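Local atomic coordinates of putative sortase (Streptococcus pneumoniae, PDB entry 2W1J), a protein that probably acts as a class C sortase, a cysteine transpeptidase that covalently links pilin subunits during assembly of the pneumococcal pilus fibre. Residues I71-V76 / T128-G133; D150-I155 / L187-H192. All blocks are in the same frame, centred on the assembly; numbering follows the deposited sequence.

Interaction 1: residues I71-V76 / T128-G133; sequences IPVIDV and TKLKVG
L130 reaches across to I71, V73 and I74, three side chains of the turn between strands 65-71 and 76-82, and the contact is purely apolar. Its CG lies anti to the carbonyl carbon (chi1 -66°), and although the side chain starts out across the contact, its end reaches the turn, CD1 extending the chain and CD2 branching into the turn's side chains. Beyond CB, CG comes 4.2 Å from CD1 of I74. L130 CD1 touches the branch methyl CG2 of I71 at 4.1 Å, while CD2 does most of the work: it lies 3.5 Å from CG1 of V73, 3.8 Å from CG2 of I71 and 4.0 Å from CG2 of I74. A single methyl thus sits among three beta-branched residues, and the leucine side chain crosses I71 and I74 at about a right angle. I74 also sends CG2 to CB of K129, 4.0 Å away, and the two side chains run past each other in opposite senses. The turn keeps its shape through I71 O, which accepts from V76 N and I74 N on opposite faces of its plane; a G1 beta bulge sets D75 and V76 together opposite I71. Around this patch, L130 rests on V189 of strand 185-194, I71 on F136 of strand 135-139 and I74 on D126, placing the hairpin turn against the loop that leads from strand 108-113 to strand 135-139.

Interaction 2: residues D150-I155 / L187-H192; sequences DQVKVI and LLVRGH
D150 and R190 form a side-on salt bridge at one end of this antiparallel strand pair. R190 NE donates to OD1 of D150 at 2.9 Å, in the guanidinium plane and onto the syn lone pair; NH2 reaches OD2, also at 2.9 Å, but less straight and from outside the carboxylate plane, since the two flat groups are turned 36° apart. With CG of D150 placed between its backbone N and carbonyl carbon (chi1 80°), the carboxylate faces the arginine. The two bonds should restrict rotation of the guanidinium.

Stacking adds to this grip. The amide of Q151 lies over one face of the guanidinium, its NE2 3.7 Å from NH1 and offset toward the rim, with the planes 24° apart; Y171 makes a cation-pi contact with the same arginine.

Backbone bonds join Q151 to R190 in one direction strongly, R190 N to Q151 O at 2.8 Å, and weakly in the other, and pair K153 with L188 both ways. R190 O also accepts from D150 N, so this one carbonyl serves two successive residues, D150 and Q151, as in a classic beta bulge. Between these pairs V152 CA points a C-H at L188 O, 3.2 Å away.

Apolar contacts occupy both faces: V152 CG1 touches L187 CD1 at 3.7 Å beside V189, whereas I155 and L188 meet on the face that carries R190. K153, whose CB starts on the same face, sends its ammonium group off to a salt bridge with D162. At the bulged end, CB of D150 meets the edge of the H192 ring at CD2, 3.6 Å away.

The arrangement is a bulged antiparallel ladder joining strands 144-155 and 185-194 of the sortase beta-barrel.

Overall arrangement
From the N terminus, the chain first makes the turn 71-76 between two adjacent strands; after 51 intervening residues it returns at 128-133, and interaction 1 closes that loop. It then runs through strand 135-139 into 144-155, crosses to strand 170-178, which runs the same way, and turns back as 185-194 between the two, where interaction 2 closes a second loop. The loops follow in series, neither enclosing nor crossing the other. The two contacts, with centres about 12 Å apart, nevertheless touch: T128 CG2 packs on L187 CD2 at 3.8 Å, and V132 CG1 lies 3.9 Å from the carbonyl carbon of D150. Loop 128-133 therefore bridges the first hairpin and the later strand ladder.

Interaction 1: residues I71-V76 / T128-G133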
# COMPACT_ATOMS: atom_id res chain seq x y z
N ILE A 71 6.13 7.03 -6.39
CA ILE A 71 5.24 7.92 -7.12
C ILE A 71 6.12 9.04 -7.69
O ILE A 71 6.31 10.09 -7.07
CB ILE A 71 4.13 8.52 -6.23
CG1 ILE A 71 3.55 7.47 -5.26
CG2 ILE A 71 3.06 9.17 -7.10
CD1 ILE A 71 2.61 8.05 -4.23
N PRO A 72 6.71 8.79 -8.86
CA PRO A 72 7.75 9.69 -9.36
C PRO A 72 7.31 11.14 -9.50
O PRO A 72 8.10 12.05 -9.23
CB PRO A 72 8.10 9.07 -10.72
CG PRO A 72 7.84 7.62 -10.54
CD PRO A 72 6.62 7.56 -9.66
N VAL A 73 6.07 11.39 -9.90
CA VAL A 73 5.67 12.75 -10.22
C VAL A 73 5.66 13.66 -8.98
O VAL A 73 5.78 14.87 -9.11
CB VAL A 73 4.32 12.76 -10.99
CG1 VAL A 73 3.17 12.33 -10.09
CG2 VAL A 73 4.06 14.10 -11.64
N ILE A 74 5.52 13.08 -7.79
CA ILE A 74 5.63 13.84 -6.54
C ILE A 74 6.83 13.42 -5.70
O ILE A 74 6.90 13.71 -4.50
CB ILE A 74 4.33 13.78 -5.70
CG1 ILE A 74 3.91 12.33 -5.45
CG2 ILE A 74 3.22 14.57 -6.39
CD1 ILE A 74 2.78 12.20 -4.43
N ASP A 75 7.80 12.76 -6.32
CA ASP A 75 9.05 12.44 -5.64
C ASP A 75 8.84 11.64 -4.35
O ASP A 75 9.49 11.91 -3.34
CB ASP A 75 9.86 13.71 -5.35
CG ASP A 75 10.14 14.49 -6.60
OD1 ASP A 75 10.71 13.90 -7.54
OD2 ASP A 75 9.75 15.68 -6.68
N VAL A 76 7.94 10.67 -4.41
CA VAL A 76 7.69 9.81 -3.26
C VAL A 76 8.25 8.41 -3.50
O VAL A 76 8.11 7.86 -4.59
CB VAL A 76 6.17 9.70 -2.98
CG1 VAL A 76 5.87 8.56 -2.03
CG2 VAL A 76 5.65 11.01 -2.45
N THR A 128 -2.49 15.05 -2.79
CA THR A 128 -3.48 15.98 -3.35
C THR A 128 -3.05 16.55 -4.69
O THR A 128 -3.88 17.14 -5.40
CB THR A 128 -3.76 17.16 -2.40
OG1 THR A 128 -2.52 17.80 -2.06
CG2 THR A 128 -4.47 16.68 -1.14
N LYS A 129 -1.77 16.43 -5.03
CA LYS A 129 -1.27 16.91 -6.31
C LYS A 129 -1.50 15.91 -7.44
O LYS A 129 -1.39 16.27 -8.61
CB LYS A 129 0.23 17.22 -6.24
CG LYS A 129 0.58 18.38 -5.32
CD LYS A 129 2.08 18.68 -5.27
CE LYS A 129 2.62 19.17 -6.59
NZ LYS A 129 4.07 19.51 -6.48
N LEU A 130 -1.78 14.66 -7.10
CA LEU A 130 -1.92 13.63 -8.12
C LEU A 130 -3.17 13.82 -8.95
O LEU A 130 -4.24 14.19 -8.44
CB LEU A 130 -1.94 12.24 -7.48
CG LEU A 130 -0.63 11.85 -6.81
CD1 LEU A 130 -0.77 10.45 -6.23
CD2 LEU A 130 0.55 11.94 -7.79
N LYS A 131 -3.02 13.54 -10.24
CA LYS A 131 -4.10 13.70 -11.21
C LYS A 131 -4.42 12.36 -11.84
O LYS A 131 -3.55 11.49 -11.93
CB LYS A 131 -3.67 14.66 -12.32
CG LYS A 131 -3.39 16.07 -11.82
CD LYS A 131 -3.08 17.02 -12.96
CE LYS A 131 -4.36 17.39 -13.72
NZ LYS A 131 -4.13 18.47 -14.74
N VAL A 132 -5.66 12.19 -12.29
CA VAL A 132 -5.97 11.03 -13.10
C VAL A 132 -4.94 10.95 -14.25
O VAL A 132 -4.52 11.97 -14.80
CB VAL A 132 -7.41 11.07 -13.63
CG1 VAL A 132 -8.39 10.94 -12.48
CG2 VAL A 132 -7.67 12.34 -14.45
N GLY A 133 -4.53 9.73 -14.57
CA GLY A 133 -3.50 9.52 -15.58
C GLY A 133 -2.09 9.43 -15.03
O GLY A 133 -1.20 8.88 -15.67

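Interaction 2: residues D150-I155 / L187-H192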
# COMPACT_ATOMS: atom_id res chain seq x y z
N ASP A 150 -7.04 6.44 -11.80
CA ASP A 150 -8.31 6.61 -12.51
C ASP A 150 -9.44 7.23 -11.70
O ASP A 150 -10.47 7.58 -12.26
CB ASP A 150 -8.78 5.29 -13.15
CG ASP A 150 -9.47 4.35 -12.15
OD1 ASP A 150 -9.18 4.41 -10.97
OD2 ASP A 150 -10.34 3.54 -12.56
N GLN A 151 -9.25 7.41 -10.39
CA GLN A 151 -10.32 7.94 -9.54
C GLN A 151 -9.70 8.49 -8.28
O GLN A 151 -8.88 7.82 -7.65
CB GLN A 151 -11.34 6.86 -9.18
CG GLN A 151 -12.46 7.35 -8.26
CD GLN A 151 -13.48 6.26 -7.98
OE1 GLN A 151 -14.42 6.05 -8.76
NE2 GLN A 151 -13.31 5.56 -6.87
N VAL A 152 -10.05 9.73 -7.95
CA VAL A 152 -9.64 10.35 -6.69
C VAL A 152 -10.92 10.76 -5.99
O VAL A 152 -11.79 11.40 -6.59
CB VAL A 152 -8.75 11.57 -6.94
CG1 VAL A 152 -8.40 12.24 -5.61
CG2 VAL A 152 -7.48 11.16 -7.70
N LYS A 153 -11.07 10.38 -4.73
CA LYS A 153 -12.29 10.75 -4.04
C LYS A 153 -12.07 10.99 -2.56
O LYS A 153 -11.06 10.56 -1.99
CB LYS A 153 -13.42 9.76 -4.29
CG LYS A 153 -13.26 8.45 -3.59
CD LYS A 153 -14.37 7.46 -4.01
CE LYS A 153 -15.73 7.88 -3.50
NZ LYS A 153 -16.83 6.97 -3.96
N VAL A 154 -13.02 11.70 -1.97
CA VAL A 154 -12.99 12.00 -0.55
C VAL A 154 -14.12 11.24 0.15
O VAL A 154 -15.26 11.22 -0.34
CB VAL A 154 -13.11 13.51 -0.30
CG1 VAL A 154 -13.16 13.82 1.19
CG2 VAL A 154 -11.95 14.24 -0.97
N ILE A 155 -13.80 10.58 1.26
CA ILE A 155 -14.79 9.80 2.01
C ILE A 155 -14.74 10.17 3.49
O ILE A 155 -13.77 10.76 3.98
CB ILE A 155 -14.49 8.26 1.91
CG1 ILE A 155 -13.11 7.94 2.48
CG2 ILE A 155 -14.62 7.76 0.47
CD1 ILE A 155 -12.87 6.45 2.79
N LEU A 187 -8.66 10.89 1.83
CA LEU A 187 -8.44 11.01 0.39
C LEU A 187 -8.01 9.64 -0.13
O LEU A 187 -7.09 9.02 0.42
CB LEU A 187 -7.32 12.02 0.13
CG LEU A 187 -6.94 12.27 -1.33
CD1 LEU A 187 -8.07 12.96 -2.04
CD2 LEU A 187 -5.67 13.10 -1.43
N LEU A 188 -8.67 9.21 -1.20
CA LEU A 188 -8.40 7.92 -1.84
C LEU A 188 -7.95 8.18 -3.26
O LEU A 188 -8.72 8.73 -4.06
CB LEU A 188 -9.68 7.09 -1.93
CG LEU A 188 -10.37 6.64 -0.66
CD1 LEU A 188 -11.46 5.64 -0.95
CD2 LEU A 188 -9.40 6.11 0.34
N VAL A 189 -6.73 7.78 -3.59
CA VAL A 189 -6.23 7.89 -4.94
C VAL A 189 -6.12 6.47 -5.47
O VAL A 189 -5.26 5.71 -5.03
CB VAL A 189 -4.87 8.61 -4.97
CG1 VAL A 189 -4.28 8.57 -6.37
CG2 VAL A 189 -5.02 10.06 -4.49
N ARG A 190 -7.02 6.11 -6.38
CA ARG A 190 -7.09 4.74 -6.90
C ARG A 190 -6.42 4.66 -8.26
O ARG A 190 -6.71 5.47 -9.14
CB ARG A 190 -8.54 4.29 -7.05
CG ARG A 190 -8.68 2.82 -7.43
CD ARG A 190 -10.13 2.45 -7.63
NE ARG A 190 -10.67 3.01 -8.86
CZ ARG A 190 -11.93 2.88 -9.24
NH1 ARG A 190 -12.82 2.29 -8.44
NH2 ARG A 190 -12.33 3.38 -10.41
N GLY A 191 -5.57 3.65 -8.44
CA GLY A 191 -5.01 3.33 -9.75
C GLY A 191 -5.39 1.93 -10.20
O GLY A 191 -5.55 1.05 -9.35
N HIS A 192 -5.54 1.74 -11.51
CA HIS A 192 -5.68 0.40 -12.07
C HIS A 192 -4.36 -0.07 -12.65
O HIS A 192 -3.55 0.73 -13.12
CB HIS A 192 -6.80 0.30 -13.12
CG HIS A 192 -6.63 1.21 -14.30
ND1 HIS A 192 -5.73 0.98 -15.32
CD2 HIS A 192 -7.28 2.35 -14.61
CE1 HIS A 192 -5.83 1.96 -16.21
NE2 HIS A 192 -6.76 2.80 -15.80